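Local coordinates for cell wall binding protein cwp8 (Peptoclostridium difficile, PDB 5J6Q) that probably attaches to the clostridial cell wall through three CWB2 modules, as an S-layer-associated protein presenting its other domains at the bacterial surface, at residues Leu464-Glu470 with Val490-Ala494; Thr447-Leu451 with Ser474-Glu478; Ala428-Ser432 with Asn497-Asn502; Val421-Gly426 with Glu470-Ser474; Ala435-Gln439 with Ala540-Ala545. All coordinates share one frame; numbering follows the deposited sequence.

Contact 1 (Leu464-Glu470 with Val490-Ala494); sequences LEIVGGE and VERLA
R492 lies across the parallel strand pair 464-467 and 491-493 and reaches the G468-E470 loop that follows V467. From CB the chain runs with CG anti to the backbone N (chi1 164°), and CG and CD both pass the carbonyl oxygen of G468. A bend at chi3 then turns the guanidinium back over the loop. There NH2 donates to G468 O at 2.9 Å, a bent bond whose donor is tilted 34° from the carbonyl plane. The two faces of the group are occupied: E470 CG stands 3.9 Å above its centre, while I466 CG2 covers the opposite face nearer the rim. NH1 finds its partners beyond the pair, in a salt bridge to E478 OE1 and a bond to V473 O.

Parallel pairing is documented by three backbone bonds: I466 N to E491 O (3.0 Å, essentially straight), L493 N to I466 O, and G468 N to L493 O. I466 CG1 lies against V490 CG1, in a residue that is poorly ordered. On the other face E465 and E491 run side by side with OE1 of E465 4.0 Å from OE2 of E491; K508 makes a salt bridge with E491, which would temper the repulsion.

The strands belong to a beta-alpha-beta unit: helix 475-484 covers the I466 face, helix 498-509 packs against V467 and L493, and strand 418-423 continues the sheet beyond 463-467.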
loop_
_atom_site.group_PDB
_atom_site.type_symbol
_atom_site.label_atom_id
_atom_site.label_comp_id
_atom_site.label_asym_id
_atom_site.label_seq_id
_atom_site.Cartn_x
_atom_site.Cartn_y
_atom_site.Cartn_z
ATOM N N LEU A 464 37.477 23.756 15.516
ATOM C CA LEU A 464 36.234 24.349 15.087
ATOM C C LEU A 464 35.990 24.309 13.567
ATOM O O LEU A 464 36.918 24.245 12.763
ATOM C CB LEU A 464 36.239 25.820 15.596
ATOM C CG LEU A 464 36.526 25.952 17.100
ATOM C CD1 LEU A 464 37.045 27.354 17.486
ATOM C CD2 LEU A 464 35.248 25.631 17.846
ATOM N N GLU A 465 34.719 24.341 13.180
ATOM C CA GLU A 465 34.330 24.337 11.765
ATOM C C GLU A 465 33.185 25.326 11.626
ATOM O O GLU A 465 32.316 25.385 12.496
ATOM C CB GLU A 465 33.919 22.923 11.304
ATOM C CG GLU A 465 33.493 22.849 9.846
ATOM C CD GLU A 465 34.525 22.163 8.935
ATOM O OE1 GLU A 465 34.943 22.803 7.961
ATOM O OE2 GLU A 465 34.909 21.001 9.177
ATOM N N ILE A 466 33.212 26.133 10.572
ATOM C CA ILE A 466 32.150 27.103 10.337
ATOM C C ILE A 466 31.229 26.612 9.223
ATOM O O ILE A 466 31.731 26.064 8.238
ATOM C CB ILE A 466 32.760 28.460 9.960
ATOM C CG1 ILE A 466 33.895 28.819 10.948
ATOM C CG2 ILE A 466 31.660 29.507 9.999
ATOM C CD1 ILE A 466 34.453 30.239 10.770
ATOM N N VAL A 467 29.909 26.827 9.375
ATOM C CA VAL A 467 28.906 26.394 8.393
ATOM C C VAL A 467 28.075 27.637 8.055
ATOM O O VAL A 467 27.319 28.129 8.880
ATOM C CB VAL A 467 28.023 25.196 8.898
ATOM C CG1 VAL A 467 27.001 24.793 7.810
ATOM C CG2 VAL A 467 28.892 23.981 9.216
ATOM N N GLY A 468 28.219 28.145 6.826
ATOM C CA GLY A 468 27.519 29.359 6.423
ATOM C C GLY A 468 28.550 30.275 5.742
ATOM O O GLY A 468 29.753 30.151 5.972
ATOM N N GLY A 469 28.082 31.157 4.881
ATOM C CA GLY A 469 28.952 32.101 4.195
ATOM C C GLY A 469 29.308 33.277 5.098
ATOM O O GLY A 469 28.867 33.359 6.249
ATOM N N GLU A 470 30.116 34.224 4.574
ATOM C CA GLU A 470 30.568 35.349 5.405
ATOM C C GLU A 470 29.432 36.271 5.870
ATOM O O GLU A 470 29.614 36.991 6.852
ATOM C CB GLU A 470 31.609 36.178 4.663
ATOM C CG GLU A 470 32.963 35.491 4.590
ATOM C CD GLU A 470 33.938 36.252 3.702
ATOM O OE1 GLU A 470 34.260 35.739 2.617
ATOM O OE2 GLU A 470 34.370 37.364 4.101
ATOM N N VAL A 490 40.713 26.949 10.647
ATOM C CA VAL A 490 39.289 26.683 10.698
ATOM C C VAL A 490 38.718 26.700 9.298
ATOM O O VAL A 490 38.743 27.725 8.619
ATOM C CB VAL A 490 38.573 27.726 11.588
ATOM C CG1 VAL A 490 37.066 27.505 11.548
ATOM C CG2 VAL A 490 39.074 27.633 13.023
ATOM N N GLU A 491 38.224 25.555 8.855
ATOM C CA GLU A 491 37.600 25.448 7.546
ATOM C C GLU A 491 36.157 25.972 7.611
ATOM O O GLU A 491 35.515 25.940 8.668
ATOM C CB GLU A 491 37.615 23.983 7.080
ATOM C CG GLU A 491 37.147 23.782 5.648
ATOM C CD GLU A 491 37.244 22.328 5.211
ATOM O OE1 GLU A 491 36.511 21.934 4.280
ATOM O OE2 GLU A 491 38.056 21.576 5.800
ATOM N N ARG A 492 35.673 26.472 6.481
ATOM C CA ARG A 492 34.332 26.981 6.320
ATOM C C ARG A 492 33.642 26.162 5.206
ATOM O O ARG A 492 34.189 26.034 4.123
ATOM C CB ARG A 492 34.413 28.476 5.951
ATOM C CG ARG A 492 33.121 29.060 5.367
ATOM C CD ARG A 492 33.324 30.519 4.901
ATOM N NE ARG A 492 33.867 31.417 5.930
ATOM C CZ ARG A 492 33.118 32.175 6.738
ATOM N NH1 ARG A 492 33.690 32.990 7.618
ATOM N NH2 ARG A 492 31.789 32.120 6.669
ATOM N N LEU A 493 32.495 25.573 5.495
ATOM C CA LEU A 493 31.678 24.849 4.509
ATOM C C LEU A 493 30.561 25.887 4.131
ATOM O O LEU A 493 29.750 26.201 4.994
ATOM C CB LEU A 493 31.033 23.549 5.099
ATOM C CG LEU A 493 31.702 22.240 4.704
ATOM C CD1 LEU A 493 33.198 22.165 5.061
ATOM C CD2 LEU A 493 30.999 21.153 5.437
ATOM N N ALA A 494 30.515 26.382 2.881
ATOM C CA ALA A 494 29.564 27.396 2.509
ATOM C C ALA A 494 29.263 27.341 1.028
ATOM O O ALA A 494 30.163 27.550 0.235
ATOM C CB ALA A 494 30.153 28.773 2.868
#

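Contact 2 (Thr447-Leu451 with Ser474-Glu478); sequences TGNEL and SKEVE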
loop_
_atom_site.group_PDB
_atom_site.type_symbol
_atom_site.label_atom_id
_atom_site.label_comp_id
_atom_site.label_asym_id
_atom_site.label_seq_id
_atom_site.Cartn_x
_atom_site.Cartn_y
_atom_site.Cartn_z
ATOM N N THR A 447 26.222 32.403 16.550
ATOM C CA THR A 447 26.825 33.680 16.922
ATOM C C THR A 447 26.286 34.861 16.096
ATOM O O THR A 447 25.789 34.698 14.964
ATOM C CB THR A 447 28.369 33.560 16.790
ATOM O OG1 THR A 447 28.977 34.746 17.349
ATOM C CG2 THR A 447 28.817 33.400 15.326
ATOM N N GLY A 448 26.366 36.058 16.697
ATOM C CA GLY A 448 25.917 37.270 16.045
ATOM C C GLY A 448 27.123 37.802 15.321
ATOM O O GLY A 448 28.062 37.055 15.064
ATOM N N ASN A 449 27.113 39.088 15.007
ATOM C CA ASN A 449 28.217 39.706 14.277
ATOM C C ASN A 449 29.565 39.538 14.943
ATOM O O ASN A 449 30.585 39.522 14.259
ATOM C CB ASN A 449 27.917 41.168 14.066
ATOM C CG ASN A 449 27.004 41.300 12.896
ATOM O OD1 ASN A 449 25.978 41.988 12.974
ATOM N ND2 ASN A 449 27.285 40.614 11.788
ATOM N N GLU A 450 29.581 39.406 16.260
ATOM C CA GLU A 450 30.830 39.208 16.986
ATOM C C GLU A 450 30.680 38.129 18.063
ATOM O O GLU A 450 29.695 38.094 18.802
ATOM C CB GLU A 450 31.319 40.529 17.610
ATOM C CG GLU A 450 30.363 41.132 18.623
ATOM C CD GLU A 450 30.881 42.443 19.187
ATOM O OE1 GLU A 450 31.078 42.523 20.420
ATOM O OE2 GLU A 450 31.093 43.390 18.397
ATOM N N LEU A 451 31.674 37.247 18.133
ATOM C CA LEU A 451 31.737 36.143 19.084
ATOM C C LEU A 451 31.752 36.616 20.541
ATOM O O LEU A 451 32.574 37.450 20.912
ATOM C CB LEU A 451 33.010 35.340 18.783
ATOM C CG LEU A 451 33.102 33.980 19.457
ATOM C CD1 LEU A 451 32.109 33.015 18.842
ATOM C CD2 LEU A 451 34.507 33.447 19.282
ATOM N N SER A 474 30.460 36.207 10.077
ATOM C CA SER A 474 31.403 37.230 9.608
ATOM C C SER A 474 32.841 36.728 9.598
ATOM O O SER A 474 33.217 35.851 10.382
ATOM C CB SER A 474 31.308 38.474 10.487
ATOM O OG SER A 474 32.094 38.323 11.660
ATOM N N LYS A 475 33.642 37.297 8.690
ATOM C CA LYS A 475 35.053 36.960 8.512
ATOM C C LYS A 475 35.839 37.417 9.736
ATOM O O LYS A 475 36.959 36.986 9.945
ATOM C CB LYS A 475 35.574 37.616 7.218
ATOM C CG LYS A 475 37.062 37.448 6.952
ATOM C CD LYS A 475 37.446 38.278 5.730
ATOM C CE LYS A 475 38.877 38.079 5.295
ATOM N NZ LYS A 475 39.144 38.798 4.012
ATOM N N GLU A 476 35.239 38.283 10.544
ATOM C CA GLU A 476 35.852 38.768 11.783
ATOM C C GLU A 476 35.761 37.661 12.852
ATOM O O GLU A 476 36.740 37.384 13.556
ATOM C CB GLU A 476 35.145 40.043 12.279
ATOM C CG GLU A 476 34.161 40.620 11.274
ATOM C CD GLU A 476 34.375 42.098 11.036
ATOM O OE1 GLU A 476 35.518 42.485 10.720
ATOM O OE2 GLU A 476 33.398 42.867 11.165
ATOM N N VAL A 477 34.577 37.034 12.974
ATOM C CA VAL A 477 34.356 35.932 13.914
ATOM C C VAL A 477 35.316 34.820 13.546
ATOM O O VAL A 477 35.902 34.162 14.398
ATOM C CB VAL A 477 32.879 35.465 13.825
ATOM C CG1 VAL A 477 32.672 34.183 14.625
ATOM C CG2 VAL A 477 31.958 36.561 14.345
ATOM N N GLU A 478 35.484 34.626 12.245
ATOM C CA GLU A 478 36.403 33.637 11.713
ATOM C C GLU A 478 37.827 33.873 12.211
ATOM O O GLU A 478 38.483 32.945 12.680
ATOM C CB GLU A 478 36.399 33.717 10.198
ATOM C CG GLU A 478 37.121 32.552 9.572
ATOM C CD GLU A 478 37.279 32.734 8.098
ATOM O OE1 GLU A 478 36.519 33.566 7.525
ATOM O OE2 GLU A 478 38.150 32.041 7.514
#
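V477, in the first turn of helix 475-484, packs into the loop that leaves strand 444-447, joining two strand-to-helix connections of an alpha/beta domain with a parallel sheet. The apolar part rests on its two methyl groups. CG1, set anti to the backbone N, meets T447 CG2 tip to tip at 4.0 Å and also approaches L451 CB. CG2 faces the loop backbone instead, coming 3.3 Å from N449 O and 3.9 Å from L451 N. V477 is buried, and L451 extends the apolar contact along the same helix to L481 and I484.

The polar part is concentrated on S474, the N-cap residue of the helix. Its OG accepts from V477 N at 3.1 Å with a nearly straight N-H (163°), and more weakly from E476 N, so two amides of the first turn are provided for by one oxygen. The hydroxyl proton is used in the other direction, toward the loop. Because OG takes the position between the backbone N and carbonyl carbon (chi1 83°), it can cap the helix and face N449 together: S474 OG donates to N449 O at 3.2 Å, tilted 24° from that carbonyl's plane.

Contact 3 (Ala428-Ser432 with Asn497-Asn502); sequences ADAMS and NRKDTN. With SO4 (sulfate ion), chain C.
A428 CB sits directly over one face of the R498 guanidinium, 3.3 Å from CZ, a tight methyl-on-plane contact. Farther along, D429 OD1 lies 3.1 Å from T501 OG1, the two side chains crossing nearly at right angles; T501 OG1 takes a hydrogen bond from G495 N. N502 ND2 donates to S432 OG at 2.9 Å, with the hydroxyl 15° out of the amide plane. A water then joins the two segments, donating to A428 O and R498 O while accepting from S432 OG.

Helix 498-509 begins here, and N497 is its N-cap, with OD1 accepting from both K499 N and D500 N. A sulfate ion, probably from the crystallisation liquor, occupies the same helix start: its O3 takes R498 N at 2.7 Å and R498 NE at 2.9 Å, and O4 takes NH2. Y523 OH also binds the sulfate, and its ring makes a cation-pi contact with R498. D521 O and N527 OD1 hold NH1, while I547 O and L549 N grip the N502 amide.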
loop_
_atom_site.group_PDB
_atom_site.type_symbol
_atom_site.label_atom_id
_atom_site.label_comp_id
_atom_site.label_asym_id
_atom_site.label_seq_id
_atom_site.Cartn_x
_atom_site.Cartn_y
_atom_site.Cartn_z
ATOM N N ALA A 428 18.965 27.315 7.679
ATOM C CA ALA A 428 18.862 26.453 6.546
ATOM C C ALA A 428 20.264 25.859 6.182
ATOM O O ALA A 428 20.234 24.801 5.597
ATOM C CB ALA A 428 18.347 27.243 5.392
ATOM N N ASP A 429 21.448 26.574 6.490
ATOM C CA ASP A 429 22.810 26.036 6.239
ATOM C C ASP A 429 23.214 25.164 7.380
ATOM O O ASP A 429 23.947 24.173 7.198
ATOM C CB ASP A 429 23.917 27.119 6.152
ATOM C CG ASP A 429 23.895 27.891 4.876
ATOM O OD1 ASP A 429 23.282 27.396 3.863
ATOM O OD2 ASP A 429 24.474 28.971 4.849
ATOM N N ALA A 430 22.794 25.574 8.570
ATOM C CA ALA A 430 23.147 24.916 9.812
ATOM C C ALA A 430 22.576 23.547 9.950
ATOM O O ALA A 430 23.334 22.649 10.297
ATOM C CB ALA A 430 22.707 25.778 10.972
ATOM N N MET A 431 21.251 23.360 9.694
ATOM C CA MET A 431 20.547 22.095 9.760
ATOM C C MET A 431 21.277 20.951 9.072
ATOM O O MET A 431 21.087 19.821 9.419
ATOM C CB MET A 431 19.261 22.263 9.019
ATOM C CG MET A 431 18.389 21.173 9.231
ATOM S SD MET A 431 17.745 21.273 10.940
ATOM C CE MET A 431 17.033 22.913 10.882
ATOM N N SER A 432 22.055 21.263 8.091
ATOM C CA SER A 432 22.835 20.309 7.350
ATOM C C SER A 432 23.958 19.605 8.198
ATOM O O SER A 432 24.394 18.467 7.890
ATOM C CB SER A 432 23.414 21.075 6.162
ATOM O OG SER A 432 22.521 21.095 5.055
ATOM N N ASN A 497 23.885 28.560 -1.920
ATOM C CA ASN A 497 22.550 28.430 -1.305
ATOM C C ASN A 497 22.563 27.208 -0.402
ATOM O O ASN A 497 23.572 26.485 -0.307
ATOM C CB ASN A 497 21.443 28.358 -2.381
ATOM C CG ASN A 497 21.618 27.225 -3.336
ATOM O OD1 ASN A 497 21.732 26.041 -2.873
ATOM N ND2 ASN A 497 21.802 27.471 -4.661
ATOM N N ARG A 498 21.464 26.993 0.272
ATOM C CA ARG A 498 21.347 25.942 1.251
ATOM C C ARG A 498 21.487 24.491 0.679
ATOM O O ARG A 498 21.878 23.611 1.442
ATOM C CB ARG A 498 19.960 26.076 1.974
ATOM C CG ARG A 498 18.826 25.509 1.127
ATOM C CD ARG A 498 17.472 25.924 1.691
ATOM N NE ARG A 498 17.393 27.385 1.934
ATOM C CZ ARG A 498 16.493 27.970 2.737
ATOM N NH1 ARG A 498 15.621 27.239 3.409
ATOM N NH2 ARG A 498 16.432 29.289 2.824
ATOM N N LYS A 499 21.152 24.270 -0.622
ATOM C CA LYS A 499 21.248 22.983 -1.228
ATOM C C LYS A 499 22.798 22.764 -1.531
ATOM O O LYS A 499 23.284 21.632 -1.315
ATOM C CB LYS A 499 20.404 22.804 -2.491
ATOM C CG LYS A 499 18.923 22.872 -2.149
ATOM C CD LYS A 499 18.076 23.006 -3.313
ATOM C CE LYS A 499 17.846 21.636 -3.873
ATOM N NZ LYS A 499 17.042 20.827 -2.968
ATOM N N ASP A 500 23.510 23.798 -1.977
ATOM C CA ASP A 500 24.957 23.679 -2.157
ATOM C C ASP A 500 25.637 23.476 -0.817
ATOM O O ASP A 500 26.539 22.687 -0.734
ATOM C CB ASP A 500 25.551 24.864 -2.867
ATOM C CG ASP A 500 24.932 25.068 -4.195
ATOM O OD1 ASP A 500 24.590 24.011 -4.878
ATOM O OD2 ASP A 500 24.696 26.265 -4.555
ATOM N N THR A 501 25.224 24.147 0.236
ATOM C CA THR A 501 25.832 23.824 1.556
ATOM C C THR A 501 25.583 22.372 1.971
ATOM O O THR A 501 26.488 21.691 2.514
ATOM C CB THR A 501 25.232 24.727 2.596
ATOM O OG1 THR A 501 25.496 26.096 2.187
ATOM C CG2 THR A 501 25.722 24.438 4.010
ATOM N N ASN A 502 24.328 21.911 1.804
ATOM C CA ASN A 502 23.989 20.543 2.164
ATOM C C ASN A 502 24.895 19.648 1.364
ATOM O O ASN A 502 25.489 18.734 1.994
ATOM C CB ASN A 502 22.551 20.222 1.870
ATOM C CG ASN A 502 22.060 18.911 2.314
ATOM O OD1 ASN A 502 21.559 18.101 1.444
ATOM N ND2 ASN A 502 22.086 18.630 3.578
HETATM S S SO4 C . 19.237 30.273 0.252
HETATM O O1 SO4 C . 18.837 30.196 -1.110
HETATM O O2 SO4 C . 20.290 31.117 0.359
HETATM O O3 SO4 C . 19.583 28.918 0.778
HETATM O O4 SO4 C . 18.121 30.812 1.018
HETATM O O HOH W 1 22.094 23.453 4.100
#

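Contact 4 (Val421-Gly426 with Glu470-Ser474); sequences VVGGNG and ENSVS
S472 O meets both G423, through a CA-H...O contact of 3.3 Å from G423 CA, and a water that donates to it at 2.9 Å. The same water accepts from G424 N, linking the loop 470-474 to the turn after strand 418-423. The backbones come close here, with the CA atoms of G423 and S472 4.5 Å apart. Beside them, S472 OG lies 3.0 Å from N425 OD1, and the torsion of N425 (chi1 64°, CG between its backbone N and carbonyl carbon) brings the amide over to the serine.

Toward the strand the contact is apolar. V473 CG2 lies against the backbone, 3.4 Å from G423 N, while its CG1 meets V421 CG1 at 4.0 Å. The valine pair crosses obliquely, with L481 of helix 475-484 also touching V421.

G423 to G426 form a type I turn, closed by G426 N to G423 O at 2.7 Å, and G426 is the N-cap of helix 427-430: a glycine-rich strand-to-helix loop at the C-terminal ends of the strands of a parallel alpha/beta sheet.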
loop_
_atom_site.group_PDB
_atom_site.type_symbol
_atom_site.label_atom_id
_atom_site.label_comp_id
_atom_site.label_asym_id
_atom_site.label_seq_id
_atom_site.Cartn_x
_atom_site.Cartn_y
_atom_site.Cartn_z
ATOM N N VAL A 421 30.295 26.311 14.210
ATOM C CA VAL A 421 29.841 27.705 14.382
ATOM C C VAL A 421 29.014 28.104 13.240
ATOM O O VAL A 421 29.405 27.911 12.100
ATOM C CB VAL A 421 31.015 28.717 14.536
ATOM C CG1 VAL A 421 30.540 30.134 14.208
ATOM C CG2 VAL A 421 31.538 28.667 15.961
ATOM N N VAL A 422 27.851 28.691 13.526
ATOM C CA VAL A 422 26.877 29.056 12.477
ATOM C C VAL A 422 26.304 30.384 12.833
ATOM O O VAL A 422 26.405 30.778 14.007
ATOM C CB VAL A 422 25.761 27.917 12.425
ATOM C CG1 VAL A 422 26.424 26.505 12.349
ATOM C CG2 VAL A 422 24.863 27.981 13.663
ATOM N N GLY A 423 25.629 31.050 11.912
ATOM C CA GLY A 423 25.067 32.369 12.211
ATOM C C GLY A 423 23.635 32.330 12.700
ATOM O O GLY A 423 22.857 31.423 12.417
ATOM N N GLY A 424 23.263 33.339 13.464
ATOM C CA GLY A 424 21.935 33.390 14.022
ATOM C C GLY A 424 20.895 33.458 12.931
ATOM O O GLY A 424 19.733 33.214 13.174
ATOM N N ASN A 425 21.307 33.794 11.732
ATOM C CA ASN A 425 20.349 33.791 10.614
ATOM C C ASN A 425 20.642 32.608 9.655
ATOM O O ASN A 425 20.116 32.583 8.544
ATOM C CB ASN A 425 20.446 35.122 9.786
ATOM C CG ASN A 425 21.806 35.299 9.088
ATOM O OD1 ASN A 425 22.675 34.398 9.137
ATOM N ND2 ASN A 425 22.077 36.436 8.392
ATOM N N GLY A 426 21.483 31.630 10.055
ATOM C CA GLY A 426 21.830 30.587 9.098
ATOM C C GLY A 426 21.206 29.245 9.338
ATOM O O GLY A 426 21.893 28.225 9.134
ATOM N N GLU A 470 30.116 34.224 4.574
ATOM C CA GLU A 470 30.568 35.349 5.405
ATOM C C GLU A 470 29.432 36.271 5.870
ATOM O O GLU A 470 29.614 36.991 6.852
ATOM C CB GLU A 470 31.609 36.178 4.663
ATOM C CG GLU A 470 32.963 35.491 4.590
ATOM C CD GLU A 470 33.938 36.252 3.702
ATOM O OE1 GLU A 470 34.260 35.739 2.617
ATOM O OE2 GLU A 470 34.370 37.364 4.101
ATOM N N ASN A 471 28.290 36.254 5.186
ATOM C CA ASN A 471 27.160 37.073 5.601
ATOM C C ASN A 471 26.365 36.445 6.798
ATOM O O ASN A 471 25.420 37.043 7.310
ATOM C CB ASN A 471 26.267 37.340 4.380
ATOM C CG ASN A 471 26.848 38.432 3.488
ATOM O OD1 ASN A 471 26.171 38.963 2.604
ATOM N ND2 ASN A 471 28.103 38.851 3.665
ATOM N N SER A 472 26.783 35.236 7.264
ATOM C CA SER A 472 26.113 34.554 8.388
ATOM C C SER A 472 27.085 34.506 9.505
ATOM O O SER A 472 26.743 34.752 10.652
ATOM C CB SER A 472 25.682 33.128 7.998
ATOM O OG SER A 472 24.593 33.208 7.101
ATOM N N VAL A 473 28.300 34.111 9.172
ATOM C CA VAL A 473 29.363 34.104 10.132
ATOM C C VAL A 473 30.395 35.021 9.531
ATOM O O VAL A 473 31.105 34.672 8.569
ATOM C CB VAL A 473 29.905 32.678 10.367
ATOM C CG1 VAL A 473 31.149 32.714 11.240
ATOM C CG2 VAL A 473 28.830 31.831 11.027
ATOM N N SER A 474 30.460 36.207 10.077
ATOM C CA SER A 474 31.403 37.230 9.608
ATOM C C SER A 474 32.841 36.728 9.598
ATOM O O SER A 474 33.217 35.851 10.382
ATOM C CB SER A 474 31.308 38.474 10.487
ATOM O OG SER A 474 32.094 38.323 11.660
HETATM O O HOH W 2 25.071 35.789 12.739
#

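Contact 5 (Ala435-Gln439 with Ala540-Ala545); sequences ARAAQ and AASSKA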
loop_
_atom_site.group_PDB
_atom_site.type_symbol
_atom_site.label_atom_id
_atom_site.label_comp_id
_atom_site.label_asym_id
_atom_site.label_seq_id
_atom_site.Cartn_x
_atom_site.Cartn_y
_atom_site.Cartn_z
ATOM N N ALA A 435 23.105 16.318 12.109
ATOM C CA ALA A 435 23.336 14.891 12.344
ATOM C C ALA A 435 24.811 14.668 12.730
ATOM O O ALA A 435 25.069 13.991 13.667
ATOM C CB ALA A 435 23.023 14.085 11.079
ATOM N N ARG A 436 25.742 15.258 11.958
ATOM C CA ARG A 436 27.173 15.064 12.170
ATOM C C ARG A 436 27.537 15.509 13.556
ATOM O O ARG A 436 28.267 14.755 14.234
ATOM C CB ARG A 436 27.946 15.830 11.094
ATOM C CG ARG A 436 29.387 16.025 11.426
ATOM C CD ARG A 436 30.047 14.638 11.321
ATOM N NE ARG A 436 31.459 14.696 11.628
ATOM C CZ ARG A 436 32.342 13.773 11.231
ATOM N NH1 ARG A 436 33.620 13.901 11.561
ATOM N NH2 ARG A 436 31.950 12.716 10.503
ATOM N N ALA A 437 27.004 16.680 14.004
ATOM C CA ALA A 437 27.316 17.147 15.330
ATOM C C ALA A 437 26.709 16.239 16.379
ATOM O O ALA A 437 27.421 15.901 17.347
ATOM C CB ALA A 437 26.820 18.537 15.549
ATOM N N ALA A 438 25.415 15.828 16.203
ATOM C CA ALA A 438 24.773 14.945 17.151
ATOM C C ALA A 438 25.594 13.659 17.224
ATOM O O ALA A 438 25.675 13.053 18.270
ATOM C CB ALA A 438 23.357 14.584 16.730
ATOM N N GLN A 439 26.148 13.256 16.115
ATOM C CA GLN A 439 26.889 11.999 16.033
ATOM C C GLN A 439 28.281 12.080 16.778
ATOM O O GLN A 439 28.930 11.054 16.932
ATOM C CB GLN A 439 27.137 11.668 14.567
ATOM C CG GLN A 439 27.758 10.291 14.409
ATOM C CD GLN A 439 28.242 9.985 13.034
ATOM O OE1 GLN A 439 29.255 9.272 12.841
ATOM N NE2 GLN A 439 27.563 10.457 12.033
ATOM N N ALA A 540 19.284 10.314 12.354
ATOM C CA ALA A 540 20.326 10.137 11.349
ATOM C C ALA A 540 21.718 9.991 12.069
ATOM O O ALA A 540 22.524 9.211 11.569
ATOM C CB ALA A 540 20.400 11.309 10.423
ATOM N N ALA A 541 21.976 10.733 13.211
ATOM C CA ALA A 541 23.261 10.556 13.934
ATOM C C ALA A 541 23.410 9.073 14.368
ATOM O O ALA A 541 24.491 8.480 14.150
ATOM C CB ALA A 541 23.302 11.421 15.188
ATOM N N SER A 542 22.348 8.476 14.968
ATOM C CA SER A 542 22.395 7.028 15.431
ATOM C C SER A 542 22.728 6.120 14.245
ATOM O O SER A 542 23.343 5.084 14.393
ATOM C CB SER A 542 21.042 6.597 16.014
ATOM O OG SER A 542 20.833 7.251 17.259
ATOM N N SER A 543 22.319 6.493 13.032
ATOM C CA SER A 543 22.658 5.647 11.871
ATOM C C SER A 543 23.969 6.131 11.155
ATOM O O SER A 543 24.209 5.668 10.043
ATOM C CB SER A 543 21.499 5.668 10.834
ATOM O OG SER A 543 20.245 5.247 11.361
ATOM N N LYS A 544 24.760 7.084 11.736
ATOM C CA LYS A 544 25.965 7.655 11.045
ATOM C C LYS A 544 25.624 7.996 9.593
ATOM O O LYS A 544 26.412 7.739 8.674
ATOM C CB LYS A 544 27.133 6.686 11.102
ATOM C CG LYS A 544 27.229 6.025 12.510
ATOM C CD LYS A 544 28.574 5.237 12.699
ATOM C CE LYS A 544 29.169 5.386 14.114
ATOM N NZ LYS A 544 28.211 5.084 15.212
ATOM N N ALA A 545 24.453 8.676 9.389
ATOM C CA ALA A 545 23.989 8.836 8.033
ATOM C C ALA A 545 23.638 10.335 7.865
ATOM O O ALA A 545 23.374 11.019 8.840
ATOM C CB ALA A 545 22.675 7.943 7.866
HETATM O O HOH W 3 25.057 11.800 11.007
#
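A541 CB packs against the last turn of helix 434-438, meeting A438 CB at 3.5 Å and lying equally near A435 O and Q439 N. The evidence for close approach is the backbone itself: Q439 and A541 have CA atoms only 4.4 Å apart, consistent with the short side chain of A541, while that of Q439 extends along the end of the other helix. A435 CB adds a further methyl contact with A540 CB at 3.9 Å and looks onto A545 O. No direct hydrogen bond crosses this part, which is van der Waals packing.

The solvent side differs in chemistry and exposure rather than in closeness, and ends at the exposed K544. With CG anti to the backbone N (chi1 -173°) and an extended chain beyond it, Q439 carries its amide past A541 O. NE2 stands 3.4 Å from K544 CA, and OE1 runs beside the K544 CB and CG methylenes, the two side chains crossing nearly at right angles. The polar link is indirect: a water accepts from Q439 NE2 at 3.0 Å and donates to A545 O.

K544, with positive phi, is the C-prime residue of a Schellman motif, in which A545 N returns to A540 O at 3.0 Å and K544 N to A541 O. Around the pair, helix 329-334 touches A438 and A541 through S333, Y517 of strand 516-519 lies against A540 and A545, and F420 of strand 418-423 borders A437.

Contacts 1, 2 and 4 belong to one parallel sheet and its loops: contact 1 pairs strands 463-467 and 491-493, contact 4 lies at the end of the adjoining strand 418-423, and contact 2 covers the loop after edge strand 444-447, where T447 bonds to V422 and G424 of contact 4. S474 is common to contacts 2 and 4, E470 to contacts 1 and 4. Contacts 3 and 5 instead pair helices 427-430 and 434-438 with later helices. Contacts 4 and 5 are buried, the others partly so. Chemistry follows place: backbone bonds in contact 1, capping in contact 2, anion binding in contact 3, polar loop and valine packing in contact 4, alanine packing in contact 5, with bridging waters in contacts 3, 4 and 5.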